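Local structure of lumazine protein (Photobacterium kishitanii, 3A35) at residues I26-P29 against K30-E34; K161-S164 against I165-N168; R73-E76 against V77-V81. The protein acts as an antenna in luminous bacteria, carrying a lumazine or flavin chromophore and shifting the light emitted by luciferase to shorter wavelength. All coordinates share one frame; numbering follows the deposited sequence. Where two conformers were deposited one is given.

Contact 1 (I26-P29 against K30-E34); sequences ITFP and KDILE
Phe28 and Ile32 meet where the strand 22-27 runs out and the chain turns straight into the short helix 30-34. The branch methyl CG2 of Ile32 is the bump here: it sits 3.7 Å from Phe28 CD2, with CE2 only slightly farther, coming in obliquely on that flank of the ring, and the two side chains cross at about a right angle. Ile32 has CG1 beside its backbone N (chi1 -56°), which sends its two arms different ways. CG2 goes to the phenylalanine, while the CG1 arm reaches to the proline, its CD1 lying 3.9 Å from Pro29 CG. The isoleucine therefore fills the angle between ring and pyrrolidine. Nearer the backbone, Phe28 CB and Leu33 CB close up to 3.9 Å. The backbone N of Leu33 lies at the edge of the phenyl ring, in its plane; Ile26 CG2 takes another place in that plane. Asp31 OD1 rests against the proline ring, 3.8 Å from Pro29 CB.

Pro29 is the N-cap residue, and its carbonyl opens the first turn. Leu33 N gives its hydrogen to Pro29 O over 2.8 Å, almost straight at 172° and almost in line with the carbonyl.

The buried face continues onto the barrel: Phe28 and Ile32 both reach Leu83 of strand 80-84, and Phe28 and Leu33 touch Val59. The chemistry is thus divided: hydrocarbon faces the barrel, and the charged residues Lys30, Asp31 and Glu34 of the helix lie at the surface. Asp31 is seen to contact riboflavin, but not the riboflavin bound to this chain.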
ATOM      1  N   ILE A  26      -4.142  11.113  -9.216  1.00 11.30           N
ATOM      2  CA  ILE A  26      -3.144  11.174  -8.128  1.00 11.16           C
ATOM      3  C   ILE A  26      -2.006  12.039  -8.617  1.00 11.44           C
ATOM      4  O   ILE A  26      -1.340  11.743  -9.616  1.00 12.09           O
ATOM      5  CB  ILE A  26      -2.683   9.737  -7.756  1.00 11.00           C
ATOM      6  CG1 ILE A  26      -3.909   8.864  -7.356  1.00 12.17           C
ATOM      7  CG2 ILE A  26      -1.708   9.820  -6.597  1.00 11.42           C
ATOM      8  CD1 ILE A  26      -3.536   7.398  -7.047  1.00 11.62           C
ATOM      9  N   THR A  27      -1.658  13.114  -7.868  1.00 11.00           N
ATOM     10  CA  THR A  27      -0.437  13.885  -8.171  1.00 12.52           C
ATOM     11  C   THR A  27       0.780  13.111  -7.812  1.00 12.08           C
ATOM     12  O   THR A  27       0.969  12.610  -6.661  1.00 13.43           O
ATOM     13  CB  THR A  27      -0.457  15.157  -7.297  1.00 12.50           C
ATOM     14  OG1 THR A  27      -1.628  15.914  -7.624  1.00 15.34           O
ATOM     15  CG2 THR A  27       0.787  16.013  -7.552  1.00 14.74           C
ATOM     16  N   PHE A  28       1.673  12.966  -8.798  1.00 12.01           N
ATOM     17  CA  PHE A  28       2.881  12.197  -8.628  1.00 12.30           C
ATOM     18  C   PHE A  28       4.093  13.090  -8.497  1.00 13.26           C
ATOM     19  O   PHE A  28       4.123  14.092  -9.155  1.00 16.45           O
ATOM     20  CB  PHE A  28       3.181  11.269  -9.835  1.00 11.94           C
ATOM     21  CG  PHE A  28       2.520   9.904  -9.813  1.00 11.21           C
ATOM     22  CD1 PHE A  28       1.293   9.673  -9.184  1.00 11.70           C
ATOM     23  CD2 PHE A  28       3.158   8.841 -10.437  1.00 12.22           C
ATOM     24  CE1 PHE A  28       0.762   8.376  -9.157  1.00 11.37           C
ATOM     25  CE2 PHE A  28       2.578   7.537 -10.481  1.00 11.02           C
ATOM     26  CZ  PHE A  28       1.422   7.329  -9.884  1.00  9.46           C
ATOM     27  N   PRO A  29       5.058  12.646  -7.704  1.00 13.88           N
ATOM     28  CA  PRO A  29       6.340  13.392  -7.696  1.00 13.77           C
ATOM     29  C   PRO A  29       7.025  13.235  -9.030  1.00 16.29           C
ATOM     30  O   PRO A  29       6.860  12.213  -9.733  1.00 15.54           O
ATOM     31  CB  PRO A  29       7.122  12.738  -6.521  1.00 16.47           C
ATOM     32  CG  PRO A  29       6.474  11.486  -6.197  1.00 18.67           C
ATOM     33  CD  PRO A  29       5.049  11.455  -6.811  1.00 14.93           C
ATOM     34  N   LYS A  30       7.890  14.199  -9.365  1.00 18.05           N
ATOM     35  CA  LYS A  30       8.408  14.224 -10.716  1.00 20.31           C
ATOM     36  C   LYS A  30       9.216  12.995 -11.113  1.00 17.51           C
ATOM     37  O   LYS A  30       9.017  12.525 -12.256  1.00 18.31           O
ATOM     38  CB  LYS A  30       9.311  15.489 -10.977  1.00 21.80           C
ATOM     39  CG  LYS A  30       9.530  15.651 -12.578  1.00 30.66           C
ATOM     40  CD  LYS A  30       8.300  16.262 -13.276  1.00 37.75           C
ATOM     41  CE  LYS A  30       8.474  16.488 -14.818  1.00 34.89           C
ATOM     42  NZ  LYS A  30       7.157  16.876 -15.453  1.00 37.36           N
ATOM     43  N   ASP A  31      10.027  12.434 -10.223  1.00 17.32           N
ATOM     44  CA  ASP A  31      10.819  11.235 -10.580  1.00 19.40           C
ATOM     45  C   ASP A  31       9.978  10.036 -10.900  1.00 20.19           C
ATOM     46  O   ASP A  31      10.243   9.246 -11.772  1.00 22.31           O
ATOM     47  CB  ASP A  31      11.912  10.921  -9.510  1.00 21.19           C
ATOM     48  CG  ASP A  31      11.357  10.445  -8.105  1.00 33.07           C
ATOM     49  OD1 ASP A  31      10.220  10.905  -7.616  1.00 35.35           O
ATOM     50  OD2 ASP A  31      12.112   9.632  -7.440  1.00 40.95           O
ATOM     51  N   ILE A  32       8.901   9.847 -10.172  1.00 16.03           N
ATOM     52  CA  ILE A  32       8.052   8.719 -10.494  1.00 15.28           C
ATOM     53  C   ILE A  32       7.211   9.086 -11.683  1.00 13.87           C
ATOM     54  O   ILE A  32       6.965   8.225 -12.516  1.00 14.31           O
ATOM     55  CB  ILE A  32       7.120   8.353  -9.273  1.00 15.42           C
ATOM     56  CG1 ILE A  32       8.076   8.097  -8.054  1.00 18.46           C
ATOM     57  CG2 ILE A  32       6.289   7.047  -9.579  1.00 14.87           C
ATOM     58  CD1 ILE A  32       7.407   7.764  -6.742  1.00 20.94           C
ATOM     59  N   LEU A  33       6.636  10.278 -11.743  1.00 14.32           N
ATOM     60  CA  LEU A  33       5.787  10.682 -12.890  1.00 14.49           C
ATOM     61  C   LEU A  33       6.475  10.371 -14.250  1.00 14.60           C
ATOM     62  O   LEU A  33       5.839   9.889 -15.176  1.00 16.19           O
ATOM     63  CB  LEU A  33       5.564  12.213 -12.787  1.00 14.49           C
ATOM     64  CG  LEU A  33       4.837  12.754 -13.962  1.00 14.31           C
ATOM     65  CD1 LEU A  33       3.390  12.241 -13.967  1.00 15.35           C
ATOM     66  CD2 LEU A  33       4.819  14.325 -13.959  1.00 15.03           C
ATOM     67  N   GLU A  34       7.708  10.755 -14.401  0.50 14.31           N
ATOM     68  CA  GLU A  34       8.327  10.584 -15.740  0.50 12.96           C
ATOM     69  C   GLU A  34       8.683   9.082 -16.004  0.50 12.83           C
ATOM     70  O   GLU A  34       8.859   8.729 -17.218  0.50 12.01           O
ATOM     71  CB  GLU A  34       9.551  11.515 -15.850  0.50 12.91           C
ATOM     72  CG  GLU A  34       9.217  12.975 -15.553  0.50 16.61           C
ATOM     73  CD  GLU A  34       8.950  13.693 -16.821  0.50 20.69           C
ATOM     74  OE1 GLU A  34       7.820  14.157 -17.016  0.50 22.72           O
ATOM     75  OE2 GLU A  34       9.954  13.885 -17.542  0.50 16.11           O
TER

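Contact 2 (K161-S164 against I165-N168); sequences KNLS and ITTN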
ATOM      1  N   LYS A 161      11.868   3.849  12.003  1.00 27.23           N
ATOM      2  CA  LYS A 161      11.051   5.097  12.001  1.00 27.82           C
ATOM      3  C   LYS A 161      11.175   5.934  10.698  1.00 28.41           C
ATOM      4  O   LYS A 161      10.262   6.651  10.371  1.00 28.10           O
ATOM      5  CB  LYS A 161      11.267   5.995  13.279  1.00 30.35           C
ATOM      6  CG  LYS A 161      10.676   7.440  13.112  1.00 32.50           C
ATOM      7  CD  LYS A 161      10.158   8.137  14.343  1.00 33.37           C
ATOM      8  CE  LYS A 161       8.665   7.797  14.654  1.00 42.03           C
ATOM      9  NZ  LYS A 161       7.602   8.225  13.657  1.00 45.45           N
ATOM     10  N   ASN A 162      12.247   5.816   9.938  1.00 28.25           N
ATOM     11  CA  ASN A 162      12.329   6.655   8.765  1.00 29.18           C
ATOM     12  C   ASN A 162      11.356   6.250   7.669  1.00 27.20           C
ATOM     13  O   ASN A 162      11.215   6.993   6.755  1.00 25.79           O
ATOM     14  CB  ASN A 162      13.719   6.527   8.159  1.00 29.47           C
ATOM     15  CG  ASN A 162      14.222   5.167   8.318  1.00 36.63           C
ATOM     16  OD1 ASN A 162      13.866   4.317   7.522  1.00 39.65           O
ATOM     17  ND2 ASN A 162      14.999   4.894   9.435  1.00 42.00           N
ATOM     18  N   LEU A 163      10.794   5.040   7.742  1.00 25.44           N
ATOM     19  CA  LEU A 163       9.636   4.729   6.861  1.00 26.22           C
ATOM     20  C   LEU A 163       8.371   5.514   7.249  1.00 28.73           C
ATOM     21  O   LEU A 163       7.350   5.516   6.500  1.00 26.60           O
ATOM     22  CB  LEU A 163       9.322   3.228   6.875  1.00 24.98           C
ATOM     23  CG  LEU A 163      10.366   2.310   6.262  1.00 21.45           C
ATOM     24  CD1 LEU A 163       9.733   0.918   6.444  1.00 22.88           C
ATOM     25  CD2 LEU A 163      10.595   2.598   4.820  1.00 18.57           C
ATOM     26  N   SER A 164       8.410   6.173   8.403  1.00 28.53           N
ATOM     27  CA  SER A 164       7.388   7.136   8.754  1.00 29.54           C
ATOM     28  C   SER A 164       7.444   8.255   7.760  1.00 28.88           C
ATOM     29  O   SER A 164       6.443   8.979   7.604  1.00 31.48           O
ATOM     30  CB  SER A 164       7.680   7.739  10.133  1.00 29.81           C
ATOM     31  OG  SER A 164       6.810   7.180  11.099  1.00 35.92           O
ATOM     32  N   ILE A 165       8.630   8.448   7.171  1.00 28.66           N
ATOM     33  CA  ILE A 165       8.947   9.646   6.348  1.00 26.90           C
ATOM     34  C   ILE A 165       8.660   9.383   4.926  1.00 26.74           C
ATOM     35  O   ILE A 165       7.893  10.120   4.308  1.00 27.77           O
ATOM     36  CB  ILE A 165      10.444  10.189   6.611  1.00 27.62           C
ATOM     37  CG1 ILE A 165      10.541  10.764   8.032  1.00 29.36           C
ATOM     38  CG2 ILE A 165      10.927  11.215   5.517  1.00 27.83           C
ATOM     39  CD1 ILE A 165      12.048  10.866   8.540  1.00 30.22           C
ATOM     40  N   THR A 166       9.155   8.242   4.423  1.00 25.34           N
ATOM     41  CA  THR A 166       9.181   7.990   3.014  1.00 22.44           C
ATOM     42  C   THR A 166       7.905   7.188   2.530  1.00 23.62           C
ATOM     43  O   THR A 166       7.728   6.913   1.317  1.00 23.73           O
ATOM     44  CB  THR A 166      10.513   7.201   2.697  1.00 25.00           C
ATOM     45  OG1 THR A 166      10.553   5.872   3.216  1.00 24.77           O
ATOM     46  CG2 THR A 166      11.696   7.923   3.400  1.00 26.82           C
ATOM     47  N   THR A 167       7.005   6.873   3.458  1.00 21.08           N
ATOM     48  CA  THR A 167       5.728   6.176   3.007  1.00 18.74           C
ATOM     49  C   THR A 167       4.586   6.734   3.817  1.00 16.94           C
ATOM     50  O   THR A 167       4.891   7.445   4.903  1.00 21.15           O
ATOM     51  CB  THR A 167       5.790   4.755   3.400  1.00 17.65           C
ATOM     52  OG1 THR A 167       5.637   4.584   4.846  1.00 19.96           O
ATOM     53  CG2 THR A 167       7.067   4.047   2.874  1.00 19.76           C
ATOM     54  N   ASN A 168       3.360   6.356   3.556  1.00 14.22           N
ATOM     55  CA  ASN A 168       2.264   6.865   4.348  1.00 15.39           C
ATOM     56  C   ASN A 168       2.088   6.142   5.686  1.00 16.73           C
ATOM     57  O   ASN A 168       1.103   6.367   6.388  1.00 16.61           O
ATOM     58  CB  ASN A 168       0.966   6.822   3.546  1.00 14.78           C
ATOM     59  CG  ASN A 168       0.500   5.412   3.183  1.00 12.56           C
ATOM     60  OD1 ASN A 168       0.931   4.391   3.726  1.00 13.35           O
ATOM     61  ND2 ASN A 168      -0.454   5.380   2.279  1.00 12.72           N
TER
HETATM   62  O   HOH W   1       3.910   9.428   6.348  1.00 29.68           O
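Thr167 is the side chain to follow, because it folds back onto the carbonyl of Leu163 four residues earlier. Its CB lies 3.6 Å from Leu163 O. From there OG1 sits between the backbone N and the carbonyl carbon (chi1 72°), which turns the hydroxyl to that same oxygen; it donates to Leu163 O over 2.6 Å, in the carbonyl plane. The other branch, CG2, stays near the oxygen too, at 3.9 Å. The backbone N of Thr167 adds a weak bond to Leu163 O, so one residue grips this acceptor twice. OG1 is also bonded to Leu169 N.

The rest of the turn is loosely wound. Ile165 N bonds to Asn162 O at 3.0 Å from above the carbonyl plane, and the bond from Thr166 N to the same oxygen is weak. Leu163 CD2 comes up to Thr166 OG1 at 3.6 Å. Lys161 NZ donates to Ser164 OG over 2.9 Å.

In the second barrel this short helix, 163-166, follows strand 154-160 and precedes strand 177-182; Leu163 and Thr167 both pack on Val143 of strand 143-151. One water donates to both Ser164 O and Thr167 O, the latter over 2.6 Å, bridging two carbonyls that could not bond to each other. The Thr167 hydroxyl and this water thus add to the partly weak backbone bonds where the chain leaves the helix.

Contact 3 (R73-E76 against V77-V81); sequences RELE and VGNKV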
ATOM      1  N   ARG A  73     -11.991   2.781  -1.893  0.50 11.48           N
ATOM      2  CA  ARG A  73     -13.401   3.218  -1.963  0.50 13.36           C
ATOM      3  C   ARG A  73     -13.566   4.316  -0.983  0.50 12.35           C
ATOM      4  O   ARG A  73     -14.376   5.283  -1.294  0.50 12.10           O
ATOM      5  CB  ARG A  73     -14.267   1.978  -1.690  0.50 11.99           C
ATOM      6  CG  ARG A  73     -15.833   2.239  -1.658  0.50 16.91           C
ATOM      7  CD  ARG A  73     -16.612   0.963  -1.589  0.50 14.92           C
ATOM      8  NE  ARG A  73     -16.023  -0.091  -0.726  0.50 22.25           N
ATOM      9  CZ  ARG A  73     -16.178  -1.399  -0.945  0.50 19.74           C
ATOM     10  NH1 ARG A  73     -16.901  -1.766  -1.989  0.50 18.95           N
ATOM     11  NH2 ARG A  73     -15.670  -2.309  -0.129  0.50 21.82           N
ATOM     12  N   GLU A  74     -12.849   4.243   0.150  1.00 13.08           N
ATOM     13  CA  GLU A  74     -13.045   5.235   1.252  1.00 16.61           C
ATOM     14  C   GLU A  74     -11.995   6.241   1.333  1.00 16.15           C
ATOM     15  O   GLU A  74     -12.008   7.030   2.258  1.00 18.05           O
ATOM     16  CB  GLU A  74     -13.030   4.543   2.588  1.00 18.80           C
ATOM     17  CG  GLU A  74     -14.245   4.621   3.401  1.00 34.05           C
ATOM     18  CD  GLU A  74     -15.018   3.425   3.168  1.00 43.87           C
ATOM     19  OE1 GLU A  74     -15.498   3.364   2.006  1.00 46.85           O
ATOM     20  OE2 GLU A  74     -15.150   2.578   4.122  1.00 44.66           O
ATOM     21  N   LEU A  75     -11.048   6.281   0.421  1.00 13.30           N
ATOM     22  CA  LEU A  75     -10.080   7.347   0.514  1.00 12.95           C
ATOM     23  C   LEU A  75     -10.711   8.690   0.043  1.00 15.57           C
ATOM     24  O   LEU A  75     -11.752   8.751  -0.598  1.00 16.62           O
ATOM     25  CB  LEU A  75      -8.810   6.999  -0.346  1.00 15.65           C
ATOM     26  CG  LEU A  75      -8.045   5.709   0.044  1.00 14.79           C
ATOM     27  CD1 LEU A  75      -6.888   5.586  -0.954  1.00 17.51           C
ATOM     28  CD2 LEU A  75      -7.607   5.819   1.399  1.00 17.23           C
ATOM     29  N   GLU A  76      -9.975   9.749   0.379  1.00 14.50           N
ATOM     30  CA  GLU A  76     -10.416  11.126   0.191  1.00 14.12           C
ATOM     31  C   GLU A  76      -9.392  11.926  -0.525  1.00 13.05           C
ATOM     32  O   GLU A  76      -8.162  11.722  -0.421  1.00 13.91           O
ATOM     33  CB  GLU A  76     -10.610  11.767   1.603  1.00 16.65           C
ATOM     34  CG  GLU A  76     -11.708  11.020   2.439  1.00 20.52           C
ATOM     35  CD  GLU A  76     -13.135  11.213   1.934  1.00 34.56           C
ATOM     36  OE1 GLU A  76     -13.986  10.528   2.569  1.00 36.47           O
ATOM     37  OE2 GLU A  76     -13.439  11.976   0.954  1.00 33.71           O
ATOM     38  N   VAL A  77      -9.842  13.002  -1.156  1.00 15.18           N
ATOM     39  CA  VAL A  77      -8.975  13.942  -1.761  1.00 15.43           C
ATOM     40  C   VAL A  77      -7.950  14.447  -0.713  1.00 16.03           C
ATOM     41  O   VAL A  77      -8.411  14.756   0.427  1.00 17.56           O
ATOM     42  CB  VAL A  77      -9.776  15.131  -2.428  1.00 14.03           C
ATOM     43  CG1 VAL A  77      -8.864  16.196  -2.865  1.00 17.36           C
ATOM     44  CG2 VAL A  77     -10.579  14.552  -3.580  1.00 17.23           C
ATOM     45  N   GLY A  78      -6.705  14.564  -1.060  1.00 15.02           N
ATOM     46  CA  GLY A  78      -5.589  14.964  -0.189  1.00 13.75           C
ATOM     47  C   GLY A  78      -4.853  13.797   0.482  1.00 13.36           C
ATOM     48  O   GLY A  78      -3.750  14.050   1.039  1.00 14.78           O
ATOM     49  N   ASN A  79      -5.478  12.586   0.537  1.00 11.68           N
ATOM     50  CA  ASN A  79      -4.782  11.471   1.174  1.00 12.71           C
ATOM     51  C   ASN A  79      -3.518  11.113   0.349  1.00 12.55           C
ATOM     52  O   ASN A  79      -3.410  11.287  -0.864  1.00 12.11           O
ATOM     53  CB  ASN A  79      -5.657  10.248   1.216  1.00 12.24           C
ATOM     54  CG  ASN A  79      -6.843  10.362   2.184  1.00 14.79           C
ATOM     55  OD1 ASN A  79      -6.944  11.383   3.034  1.00 19.51           O
ATOM     56  ND2 ASN A  79      -7.685   9.431   2.162  1.00 13.37           N
ATOM     57  N   LYS A  80      -2.558  10.556   1.081  1.00 13.45           N
ATOM     58  CA  LYS A  80      -1.234  10.212   0.553  1.00 12.64           C
ATOM     59  C   LYS A  80      -1.262   8.705   0.338  1.00 12.20           C
ATOM     60  O   LYS A  80      -1.609   7.897   1.197  1.00 12.70           O
ATOM     61  CB  LYS A  80      -0.179  10.528   1.576  1.00 16.21           C
ATOM     62  CG  LYS A  80       1.166  10.095   1.275  1.00 21.92           C
ATOM     63  CD  LYS A  80       2.018  10.970   2.209  1.00 34.47           C
ATOM     64  CE  LYS A  80       2.898  10.127   2.990  1.00 37.07           C
ATOM     65  NZ  LYS A  80       2.060   9.951   4.276  1.00 42.28           N
ATOM     66  N   VAL A  81      -0.810   8.312  -0.877  1.00 11.16           N
ATOM     67  CA  VAL A  81      -0.756   6.891  -1.292  1.00 11.82           C
ATOM     68  C   VAL A  81       0.702   6.507  -1.561  1.00 10.88           C
ATOM     69  O   VAL A  81       1.485   7.300  -2.065  1.00 12.67           O
ATOM     70  CB  VAL A  81      -1.622   6.580  -2.502  1.00 11.48           C
ATOM     71  CG1 VAL A  81      -3.126   7.011  -2.150  1.00 13.10           C
ATOM     72  CG2 VAL A  81      -1.115   7.306  -3.710  1.00 14.07           C
TER
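Glu76 and Asn79 are the ends of a type II beta turn, closed by Asn79 N donating to Glu76 O over 3.0 Å. The N-H points well at its acceptor, at 164°, although the donor is tilted from the carbonyl plane. Val77 and Gly78 fill the two central places. Gly78 has a positive phi of 92°, which the third position of this turn calls for and glycine adopts most readily. Before the turn the chain leaves a 3-10 segment at 73-74 and passes through Leu75 and Glu76 in extended form; after it, the chain enters strand 80-84 at Lys80.

The side chain of Asn79 folds back over the mouth of the turn. Its CG stands beside the backbone N (chi1 -70°), which brings the flat amide close to the backbone of Glu76: CG lies 3.2 Å from Glu76 O, and CB is at 3.3 Å from the same oxygen. The end of Asn79 also comes near Leu75, though which amide atom faces it is uncertain. Farther in, Leu75 CD1 and Val81 CG1 approach to 4.2 Å, a light apolar touch across the width of the bend. Glu76 keeps CB by the turn, while a bend at chi2 carries its carboxylate away from it; Val77 likewise points its side chain off.

The bend lies alongside strand 8-17. Gly78 and Asn79 make backbone hydrogen bonds with Ile12, and Val81 does so with Gly10, while Leu75 and Val81 both lean on Ile12. In this way strand 80-84, the last of the barrel in chain order, enters beside strand 8-17 and, with strand 41-44 as its other neighbour, closes the barrel.

Along the chain the order is contact 1, contact 3, contact 2. The first two belong to the N-terminal six-stranded antiparallel barrel, contact 1 following strand 22-27 into helix 30-34 and contact 3 leading into strand 80-84; their centres are 17 Å apart, and Ile26 CG2 packs on Val81 CG2. Contact 2 belongs to the second barrel, which repeats the strand order of the first, as in the two-domain riboflavin synthase family. It stays clear of contact 1, with nearest atoms about 8 Å apart, but reaches contact 3, where Asn168 ND2 probably bonds to Lys80 O. Residues 165-168 thus join the second barrel to the last strand of the riboflavin-holding one.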